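Long-range contacts in glycosyl hydrolase family 62 protein (Coprinopsis cinerea, PDB 5B6T), which is an alpha-L-arabinofuranosidase that probably removes arabinofuranosyl side groups from the hemicellulose arabinoxylan: residues D143-C148 / A196-R201; P84-F89 / L268-N273; D218-F223 / W259-S264. All coordinates share one frame; numbering follows the deposited sequence.

Contact 1 (D143-C148 / A196-R201); sequences DMWVIC and AANVYR
Strands 143-148 and 196-201 run side by side in almost the same direction, 8° apart with axes 6.7 Å from each other, and D143 and W145 lie abreast of A196 and N198. No direct bond joins one backbone to the other; side chains and water fill the gap. Most of the work falls to W145. Its indole is carried across to the second strand because CG stands trans to the W145 backbone N (chi1 -179°), and it lies on that strand's backbone. N198 CA sits over the face of the six-membered ring, 4.0 Å from its centroid, in a CH-pi contact, and the V199 backbone N lies over the same face nearer the rim. W145 NE1 gives its hydrogen to V199 O at 2.9 Å, a bent bond on a lone pair in the carbonyl plane, which helps fix the indole's rotation. Its far edge points into the face of Y200 in an offset edge-to-face pair, planes 82° apart; the Y200 hydroxyl is bonded to L268 N. Beyond W145, I147 CG2 meets V199 CG1 at 4.0 Å, the side chains crossing at about a right angle. At the other end, D143 OD2 takes a weak bond from A196 N (2.9 Å), and water 1 joins D143 O to A197 N. D143 OD1 binds a glycerol, probably from the crystallisation liquor, though it may mark a pocket. The two strands belong to different sheets: 152-158 flanks the first and brings F156 against I147 and V199, 207-215 flanks the second, and strand 82-89 places Q85 against W145.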
loop_
_atom_site.group_PDB
_atom_site.type_symbol
_atom_site.label_atom_id
_atom_site.label_comp_id
_atom_site.label_asym_id
_atom_site.label_seq_id
_atom_site.Cartn_x
_atom_site.Cartn_y
_atom_site.Cartn_z
ATOM N N ASP A 143 3.592 6.163 -4.257
ATOM C CA ASP A 143 2.901 5.513 -3.129
ATOM C C ASP A 143 1.945 6.445 -2.402
ATOM O O ASP A 143 2.160 6.847 -1.241
ATOM C CB ASP A 143 3.924 4.822 -2.206
ATOM C CG ASP A 143 4.749 3.800 -2.951
ATOM O OD1 ASP A 143 4.285 3.320 -4.005
ATOM O OD2 ASP A 143 5.851 3.429 -2.490
ATOM N N MET A 144 0.896 6.772 -3.136
ATOM C CA MET A 144 -0.109 7.747 -2.735
ATOM C C MET A 144 -1.125 7.074 -1.832
ATOM O O MET A 144 -1.668 6.020 -2.192
ATOM C CB MET A 144 -0.810 8.282 -3.992
ATOM C CG MET A 144 0.130 8.693 -5.106
ATOM S SD MET A 144 1.224 10.032 -4.624
ATOM C CE MET A 144 2.342 10.057 -6.036
ATOM N N TRP A 145 -1.404 7.698 -0.686
ATOM C CA TRP A 145 -2.291 7.104 0.314
ATOM C C TRP A 145 -3.220 8.131 0.935
ATOM O O TRP A 145 -2.746 9.137 1.510
ATOM C CB TRP A 145 -1.429 6.440 1.396
ATOM C CG TRP A 145 -2.237 5.777 2.471
ATOM C CD1 TRP A 145 -2.786 6.367 3.588
ATOM C CD2 TRP A 145 -2.571 4.399 2.553
ATOM N NE1 TRP A 145 -3.467 5.443 4.310
ATOM C CE2 TRP A 145 -3.339 4.216 3.718
ATOM C CE3 TRP A 145 -2.294 3.296 1.756
ATOM C CZ2 TRP A 145 -3.857 2.962 4.086
ATOM C CZ3 TRP A 145 -2.815 2.078 2.111
ATOM C CH2 TRP A 145 -3.564 1.912 3.279
ATOM N N VAL A 146 -4.521 7.869 0.872
ATOM C CA VAL A 146 -5.553 8.705 1.487
ATOM C C VAL A 146 -6.057 8.084 2.780
ATOM O O VAL A 146 -6.314 6.887 2.854
ATOM C CB VAL A 146 -6.738 8.927 0.506
ATOM C CG1 VAL A 146 -7.930 9.570 1.220
ATOM C CG2 VAL A 146 -6.316 9.728 -0.711
ATOM N N ILE A 147 -6.231 8.932 3.790
ATOM C CA ILE A 147 -6.996 8.594 4.998
ATOM C C ILE A 147 -7.736 9.849 5.445
ATOM O O ILE A 147 -7.170 10.948 5.464
ATOM C CB ILE A 147 -6.121 7.976 6.115
ATOM C CG1 ILE A 147 -6.945 7.720 7.379
ATOM C CG2 ILE A 147 -4.880 8.817 6.438
ATOM C CD1 ILE A 147 -6.246 6.893 8.416
ATOM N N CYS A 148 -9.005 9.669 5.828
ATOM C CA CYS A 148 -9.852 10.760 6.294
ATOM C C CYS A 148 -10.296 10.514 7.729
ATOM O O CYS A 148 -10.456 9.375 8.152
ATOM C CB CYS A 148 -11.097 10.877 5.416
ATOM S SG CYS A 148 -10.719 10.922 3.647
ATOM N N ALA A 196 6.275 3.477 0.346
ATOM C CA ALA A 196 5.193 2.547 0.681
ATOM C C ALA A 196 4.652 2.758 2.088
ATOM O O ALA A 196 4.546 1.821 2.884
ATOM C CB ALA A 196 5.644 1.109 0.482
ATOM N N ALA A 197 4.155 3.958 2.326
ATOM C CA ALA A 197 3.414 4.239 3.558
ATOM C C ALA A 197 2.042 3.524 3.600
ATOM O O ALA A 197 1.397 3.327 2.588
ATOM C CB ALA A 197 3.214 5.733 3.741
ATOM N N ASN A 198 1.652 3.125 4.812
ATOM C CA ASN A 198 0.254 2.857 5.156
ATOM C C ASN A 198 -0.090 3.677 6.381
ATOM O O ASN A 198 0.733 3.832 7.295
ATOM C CB ASN A 198 -0.032 1.389 5.537
ATOM C CG ASN A 198 0.417 0.371 4.504
ATOM O OD1 ASN A 198 1.355 -0.384 4.766
ATOM N ND2 ASN A 198 -0.293 0.272 3.391
ATOM N N VAL A 199 -1.297 4.222 6.390
ATOM C CA VAL A 199 -1.804 4.972 7.532
ATOM C C VAL A 199 -3.236 4.522 7.844
ATOM O O VAL A 199 -4.097 4.549 6.987
ATOM C CB VAL A 199 -1.741 6.493 7.330
ATOM C CG1 VAL A 199 -2.011 7.200 8.658
ATOM C CG2 VAL A 199 -0.392 6.875 6.773
ATOM N N TYR A 200 -3.443 4.070 9.097
ATOM C CA TYR A 200 -4.726 3.508 9.523
ATOM C C TYR A 200 -5.227 4.093 10.833
ATOM O O TYR A 200 -4.421 4.469 11.684
ATOM C CB TYR A 200 -4.591 2.023 9.742
ATOM C CG TYR A 200 -4.199 1.226 8.519
ATOM C CD1 TYR A 200 -5.105 0.995 7.501
ATOM C CD2 TYR A 200 -2.926 0.698 8.398
ATOM C CE1 TYR A 200 -4.768 0.238 6.391
ATOM C CE2 TYR A 200 -2.578 -0.075 7.312
ATOM C CZ TYR A 200 -3.507 -0.284 6.284
ATOM O OH TYR A 200 -3.138 -1.056 5.197
ATOM N N ARG A 201 -6.553 4.168 10.971
ATOM C CA ARG A 201 -7.183 4.407 12.285
ATOM C C ARG A 201 -7.205 3.095 13.040
ATOM O O ARG A 201 -7.597 2.056 12.495
ATOM C CB ARG A 201 -8.594 4.930 12.107
ATOM C CG ARG A 201 -9.419 5.019 13.381
ATOM C CD ARG A 201 -8.816 5.976 14.396
ATOM N NE ARG A 201 -9.533 5.907 15.666
ATOM C CZ ARG A 201 -10.733 6.448 15.889
ATOM N NH1 ARG A 201 -11.371 7.119 14.936
ATOM N NH2 ARG A 201 -11.306 6.307 17.091
HETATM O O HOH W 1 4.072 6.392 0.772
HETATM O O HOH W 2 1.317 4.376 0.098
#

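Contact 2 (P84-F89 / L268-N273); sequences PQVFYF and LIRSGN
R270 and N273 reach from the loop after strand 266-268 to one edge of strand 84-89, where R270 meets V86 and N273 meets F87 and Y88. R270 crosses the gap with its chain stretched from CG to NE (chi2 -180°), which brings the guanidinium end-on to the V86 carbonyl. Both terminal nitrogens point at the same oxygen: R270 NH1 and NH2 both hydrogen-bond V86 O, at 2.8 and 2.9 Å. The acceptor is only 2° out of the guanidinium plane, and the donors also lie in the carbonyl plane, so the two flat groups are nearly coplanar. Alongside, F87 CB rests 3.9 Å from R270 NH1. N273 works through its backbone. Its carbonyl oxygen takes the hydrogen of Y88 N, with N273 O 2.8 Å from Y88 N and a nearly straight angle of 167°. The same oxygen packs on F87 CA at 3.6 Å and on Y88 CB. The N273 side chain turns off to Y33, its ND2 bonding the carbonyl there, while the Y88 ring goes to W95. With a leucine in place of R270, V86 O would probably lose both of its donors here and E267 its salt-bridge mate. Strand 82-89 is the end strand of its sheet, bonded to 94-100 through Q85 and F87, and the loop takes up V86 O and Y88 N on the other edge. The bonds are all polar, with a few carbon contacts beside them: one carbonyl meets two donors of a cation whose charge E267 probably balances, and one amide meets a neutral carbonyl.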
loop_
_atom_site.group_PDB
_atom_site.type_symbol
_atom_site.label_atom_id
_atom_site.label_comp_id
_atom_site.label_asym_id
_atom_site.label_seq_id
_atom_site.Cartn_x
_atom_site.Cartn_y
_atom_site.Cartn_z
ATOM N N PRO A 84 -1.700 0.948 -6.210
ATOM C CA PRO A 84 -3.061 1.371 -5.976
ATOM C C PRO A 84 -3.478 1.357 -4.490
ATOM O O PRO A 84 -2.907 0.624 -3.666
ATOM C CB PRO A 84 -3.863 0.334 -6.754
ATOM C CG PRO A 84 -3.055 -0.919 -6.635
ATOM C CD PRO A 84 -1.629 -0.464 -6.650
ATOM N N GLN A 85 -4.534 2.125 -4.176
ATOM C CA GLN A 85 -5.204 2.093 -2.884
ATOM C C GLN A 85 -6.684 2.208 -3.160
ATOM O O GLN A 85 -7.107 3.201 -3.723
ATOM C CB GLN A 85 -4.777 3.254 -1.978
ATOM C CG GLN A 85 -5.467 3.190 -0.614
ATOM C CD GLN A 85 -5.520 4.520 0.090
ATOM O OE1 GLN A 85 -5.460 5.579 -0.515
ATOM N NE2 GLN A 85 -5.700 4.455 1.397
ATOM N N VAL A 86 -7.464 1.212 -2.761
ATOM C CA VAL A 86 -8.913 1.245 -2.929
ATOM C C VAL A 86 -9.636 1.537 -1.619
ATOM O O VAL A 86 -9.271 1.007 -0.575
ATOM C CB VAL A 86 -9.462 -0.079 -3.558
ATOM C CG1 VAL A 86 -9.286 -1.282 -2.633
ATOM C CG2 VAL A 86 -10.935 0.081 -3.950
ATOM N N PHE A 87 -10.701 2.323 -1.683
ATOM C CA PHE A 87 -11.554 2.575 -0.505
ATOM C C PHE A 87 -12.878 3.146 -0.975
ATOM O O PHE A 87 -12.978 3.663 -2.090
ATOM C CB PHE A 87 -10.916 3.538 0.537
ATOM C CG PHE A 87 -10.526 4.873 -0.024
ATOM C CD1 PHE A 87 -11.412 5.948 0.017
ATOM C CD2 PHE A 87 -9.251 5.093 -0.546
ATOM C CE1 PHE A 87 -11.067 7.172 -0.518
ATOM C CE2 PHE A 87 -8.915 6.331 -1.088
ATOM C CZ PHE A 87 -9.806 7.370 -1.023
ATOM N N TYR A 88 -13.880 3.070 -0.113
ATOM C CA TYR A 88 -15.203 3.579 -0.424
ATOM C C TYR A 88 -15.343 4.925 0.224
ATOM O O TYR A 88 -15.251 5.041 1.467
ATOM C CB TYR A 88 -16.257 2.615 0.121
ATOM C CG TYR A 88 -17.683 2.982 -0.159
ATOM C CD1 TYR A 88 -18.218 2.873 -1.444
ATOM C CD2 TYR A 88 -18.516 3.334 0.866
ATOM C CE1 TYR A 88 -19.545 3.182 -1.698
ATOM C CE2 TYR A 88 -19.839 3.644 0.630
ATOM C CZ TYR A 88 -20.347 3.567 -0.649
ATOM O OH TYR A 88 -21.698 3.828 -0.868
ATOM N N PHE A 89 -15.562 5.955 -0.584
ATOM C CA PHE A 89 -15.749 7.307 -0.058
ATOM C C PHE A 89 -17.233 7.498 0.180
ATOM O O PHE A 89 -18.007 7.867 -0.722
ATOM C CB PHE A 89 -15.192 8.382 -0.991
ATOM C CG PHE A 89 -15.132 9.736 -0.354
ATOM C CD1 PHE A 89 -14.179 10.007 0.606
ATOM C CD2 PHE A 89 -16.068 10.721 -0.655
ATOM C CE1 PHE A 89 -14.130 11.223 1.237
ATOM C CE2 PHE A 89 -16.017 11.958 -0.036
ATOM C CZ PHE A 89 -15.063 12.211 0.911
ATOM N N LEU A 268 -2.545 -3.865 5.348
ATOM C CA LEU A 268 -3.220 -4.639 6.379
ATOM C C LEU A 268 -4.662 -4.934 5.964
ATOM O O LEU A 268 -5.329 -4.132 5.287
ATOM C CB LEU A 268 -3.257 -3.909 7.735
ATOM C CG LEU A 268 -1.968 -3.876 8.581
ATOM C CD1 LEU A 268 -2.148 -2.912 9.760
ATOM C CD2 LEU A 268 -1.613 -5.264 9.113
ATOM N N ILE A 269 -5.155 -6.081 6.382
ATOM C CA ILE A 269 -6.586 -6.347 6.248
ATOM C C ILE A 269 -7.341 -5.399 7.188
ATOM O O ILE A 269 -7.011 -5.289 8.391
ATOM C CB ILE A 269 -6.922 -7.820 6.554
ATOM C CG1 ILE A 269 -6.258 -8.816 5.580
ATOM C CG2 ILE A 269 -8.416 -8.033 6.573
ATOM C CD1 ILE A 269 -6.161 -8.429 4.139
ATOM N N ARG A 270 -8.326 -4.684 6.648
ATOM C CA ARG A 270 -9.021 -3.633 7.379
ATOM C C ARG A 270 -10.250 -4.143 8.120
ATOM O O ARG A 270 -10.717 -5.225 7.854
ATOM C CB ARG A 270 -9.446 -2.535 6.396
ATOM C CG ARG A 270 -8.342 -2.049 5.469
ATOM C CD ARG A 270 -8.862 -0.971 4.544
ATOM N NE ARG A 270 -7.970 -0.842 3.412
ATOM C CZ ARG A 270 -8.312 -0.292 2.262
ATOM N NH1 ARG A 270 -9.483 0.293 2.120
ATOM N NH2 ARG A 270 -7.455 -0.326 1.260
ATOM N N SER A 271 -10.757 -3.346 9.053
ATOM C CA SER A 271 -11.999 -3.677 9.733
ATOM C C SER A 271 -13.196 -3.063 9.035
ATOM O O SER A 271 -14.351 -3.365 9.400
ATOM C CB SER A 271 -11.947 -3.176 11.170
ATOM O OG SER A 271 -11.664 -1.802 11.190
ATOM N N GLY A 272 -12.951 -2.232 8.024
ATOM C CA GLY A 272 -14.021 -1.583 7.271
ATOM C C GLY A 272 -13.430 -0.936 6.038
ATOM O O GLY A 272 -12.215 -0.708 5.997
ATOM N N ASN A 273 -14.282 -0.630 5.055
ATOM C CA ASN A 273 -13.828 -0.268 3.727
ATOM C C ASN A 273 -13.937 1.193 3.378
ATOM O O ASN A 273 -13.589 1.546 2.258
ATOM C CB ASN A 273 -14.568 -1.116 2.684
ATOM C CG ASN A 273 -14.276 -2.594 2.867
ATOM O OD1 ASN A 273 -13.202 -2.934 3.352
ATOM N ND2 ASN A 273 -15.228 -3.462 2.523
#

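Contact 3 (D218-F223 / W259-S264); sequences DGRRWF and WTRDIS
D262 is gripped by two successive residues of the facing segment. Its OD1 accepts from R221 N at 2.8 Å in a nearly straight bond, 171° at the hydrogen, on the anti side and 24° out of the carboxylate plane. The other oxygen, OD2, uses its syn lone pair for R220 NH1, also at 2.8 Å, in a salt bridge. R220 comes to it bent at chi2 (-68°), which folds the guanidinium back beside the carboxylate. Next along, I263 N bonds R221 O at 3.0 Å, S264 CB lies 3.7 Å from R221 CB, and the edge of the F223 ring abuts S264 C. The R221 guanidinium goes on to E213 and E195, and E213 also bonds S264 OG; a lead ion lies about 5 Å from the R221 side chain. Here strand 221-228 of one blade of the five-bladed beta-propeller begins, and just ahead of it D218 OD1 accepts from R220 N, closing an Asx turn. On that outer side the fit is looser and water does much of the joining. Water 4 lies in the planes of two guanidinium groups, accepting from R220 NE and R261 NH1. These two groups are like charges close together, with D262 probably offsetting part of the R220 charge. R261 CB covers one face of the R220 guanidinium. Water 5 spans the carbonyls of R221 and R261, and water 3 donates to D262 OD1.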
loop_
_atom_site.group_PDB
_atom_site.type_symbol
_atom_site.label_atom_id
_atom_site.label_comp_id
_atom_site.label_asym_id
_atom_site.label_seq_id
_atom_site.Cartn_x
_atom_site.Cartn_y
_atom_site.Cartn_z
ATOM N N ASP A 218 21.051 -5.163 5.824
ATOM C CA ASP A 218 21.323 -6.325 4.955
ATOM C C ASP A 218 20.843 -6.150 3.508
ATOM O O ASP A 218 20.872 -7.085 2.727
ATOM C CB ASP A 218 20.686 -7.581 5.535
ATOM C CG ASP A 218 19.191 -7.402 5.809
ATOM O OD1 ASP A 218 18.646 -6.322 5.473
ATOM O OD2 ASP A 218 18.599 -8.333 6.365
ATOM N N GLY A 219 20.391 -4.947 3.148
ATOM C CA GLY A 219 19.834 -4.706 1.829
ATOM C C GLY A 219 18.401 -5.185 1.606
ATOM O O GLY A 219 17.864 -5.026 0.504
ATOM N N ARG A 220 17.765 -5.741 2.629
ATOM C CA ARG A 220 16.435 -6.329 2.466
ATOM C C ARG A 220 15.320 -5.380 2.909
ATOM O O ARG A 220 15.474 -4.586 3.826
ATOM C CB ARG A 220 16.345 -7.642 3.252
ATOM C CG ARG A 220 17.327 -8.724 2.807
ATOM C CD ARG A 220 16.984 -9.234 1.437
ATOM N NE ARG A 220 17.952 -10.223 0.945
ATOM C CZ ARG A 220 17.906 -10.756 -0.267
ATOM N NH1 ARG A 220 16.926 -10.452 -1.122
ATOM N NH2 ARG A 220 18.838 -11.623 -0.624
ATOM N N ARG A 221 14.180 -5.511 2.259
ATOM C CA ARG A 221 13.026 -4.676 2.579
ATOM C C ARG A 221 12.401 -5.125 3.897
ATOM O O ARG A 221 12.346 -6.322 4.240
ATOM C CB ARG A 221 11.978 -4.730 1.464
ATOM C CG ARG A 221 12.495 -4.351 0.081
ATOM C CD ARG A 221 13.253 -3.039 0.123
ATOM N NE ARG A 221 13.644 -2.557 -1.195
ATOM C CZ ARG A 221 12.995 -1.644 -1.910
ATOM N NH1 ARG A 221 11.841 -1.109 -1.500
ATOM N NH2 ARG A 221 13.520 -1.258 -3.089
ATOM N N TRP A 222 11.902 -4.128 4.611
ATOM C CA TRP A 222 11.217 -4.342 5.878
ATOM C C TRP A 222 10.332 -3.156 6.206
ATOM O O TRP A 222 10.423 -2.126 5.543
ATOM C CB TRP A 222 12.214 -4.607 7.013
ATOM C CG TRP A 222 13.130 -3.453 7.392
ATOM C CD1 TRP A 222 14.079 -2.868 6.617
ATOM C CD2 TRP A 222 13.164 -2.779 8.656
ATOM N NE1 TRP A 222 14.717 -1.878 7.332
ATOM C CE2 TRP A 222 14.160 -1.783 8.573
ATOM C CE3 TRP A 222 12.456 -2.928 9.856
ATOM C CZ2 TRP A 222 14.464 -0.948 9.640
ATOM C CZ3 TRP A 222 12.742 -2.103 10.901
ATOM C CH2 TRP A 222 13.752 -1.126 10.802
ATOM N N PHE A 223 9.497 -3.299 7.234
ATOM C CA PHE A 223 8.593 -2.248 7.688
ATOM C C PHE A 223 8.853 -1.751 9.082
ATOM O O PHE A 223 9.061 -2.545 10.003
ATOM C CB PHE A 223 7.102 -2.683 7.590
ATOM C CG PHE A 223 6.608 -2.627 6.188
ATOM C CD1 PHE A 223 6.794 -3.725 5.325
ATOM C CD2 PHE A 223 6.091 -1.458 5.691
ATOM C CE1 PHE A 223 6.385 -3.643 4.014
ATOM C CE2 PHE A 223 5.706 -1.372 4.365
ATOM C CZ PHE A 223 5.879 -2.455 3.528
ATOM N N TRP A 259 10.408 -18.377 1.700
ATOM C CA TRP A 259 10.523 -18.117 0.261
ATOM C C TRP A 259 11.000 -16.707 -0.073
ATOM O O TRP A 259 11.333 -16.384 -1.225
ATOM C CB TRP A 259 9.200 -18.443 -0.409
ATOM C CG TRP A 259 8.073 -17.531 -0.024
ATOM C CD1 TRP A 259 7.228 -17.691 1.016
ATOM C CD2 TRP A 259 7.646 -16.346 -0.724
ATOM N NE1 TRP A 259 6.310 -16.658 1.046
ATOM C CE2 TRP A 259 6.534 -15.829 -0.025
ATOM C CE3 TRP A 259 8.099 -15.675 -1.869
ATOM C CZ2 TRP A 259 5.858 -14.670 -0.433
ATOM C CZ3 TRP A 259 7.397 -14.535 -2.291
ATOM C CH2 TRP A 259 6.307 -14.044 -1.562
ATOM N N THR A 260 11.032 -15.850 0.939
ATOM C CA THR A 260 11.461 -14.478 0.762
ATOM C C THR A 260 12.211 -14.037 2.009
ATOM O O THR A 260 11.864 -14.444 3.118
ATOM C CB THR A 260 10.242 -13.557 0.490
ATOM O OG1 THR A 260 10.700 -12.215 0.285
ATOM C CG2 THR A 260 9.230 -13.598 1.637
ATOM N N ARG A 261 13.220 -13.187 1.815
ATOM C CA ARG A 261 13.886 -12.446 2.890
ATOM C C ARG A 261 13.466 -10.982 2.949
ATOM O O ARG A 261 13.918 -10.258 3.828
ATOM C CB ARG A 261 15.410 -12.506 2.709
ATOM C CG ARG A 261 15.986 -13.911 2.861
ATOM C CD ARG A 261 17.514 -13.848 2.850
ATOM N NE ARG A 261 18.060 -15.092 2.314
ATOM C CZ ARG A 261 19.229 -15.215 1.676
ATOM N NH1 ARG A 261 20.033 -14.171 1.490
ATOM N NH2 ARG A 261 19.589 -16.405 1.213
ATOM N N ASP A 262 12.650 -10.571 1.974
ATOM C CA ASP A 262 12.146 -9.216 1.858
ATOM C C ASP A 262 10.683 -9.196 2.225
ATOM O O ASP A 262 9.909 -10.046 1.737
ATOM C CB ASP A 262 12.286 -8.726 0.421
ATOM C CG ASP A 262 13.723 -8.548 -0.001
ATOM O OD1 ASP A 262 14.267 -7.443 0.214
ATOM O OD2 ASP A 262 14.317 -9.520 -0.571
ATOM N N ILE A 263 10.313 -8.227 3.080
ATOM C CA ILE A 263 8.913 -7.958 3.389
ATOM C C ILE A 263 8.664 -6.553 2.878
ATOM O O ILE A 263 9.164 -5.580 3.447
ATOM C CB ILE A 263 8.572 -8.053 4.903
ATOM C CG1 ILE A 263 9.085 -9.352 5.503
ATOM C CG2 ILE A 263 7.078 -7.900 5.084
ATOM C CD1 ILE A 263 8.520 -10.643 4.926
ATOM N N SER A 264 7.959 -6.472 1.753
ATOM C CA SER A 264 7.858 -5.228 1.007
ATOM C C SER A 264 6.387 -4.847 0.701
ATOM O O SER A 264 5.466 -5.643 0.947
ATOM C CB SER A 264 8.773 -5.362 -0.229
ATOM O OG SER A 264 8.774 -4.243 -1.096
HETATM O O HOH W 3 16.124 -6.926 -1.722
HETATM O O HOH W 4 19.892 -11.412 2.751
HETATM O O HOH W 5 13.431 -8.412 5.744
#

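In the fold
Along the chain contact 1 and then contact 3 fall inside the long loop closed by contact 2, whose 268-273 follows soon after 259-264. Contacts 1 and 2 are neighbours, centres about 10 Å apart: Q85 OE1 probably bonds V146 N, so the end strands 82-89 and 142-148 of two sheets are tied together. The centre of contact 3 is about 21 Å from that of contact 1 and about 24 Å from that of contact 2, which lies across the chain's centre from it. Contact 3 shares a sheet with contact 1, through strands 195-202 and 221-228, and F223 packs on A196. Together the three link blades of the propeller around its core, where a calcium ion lies near N198 and Q85.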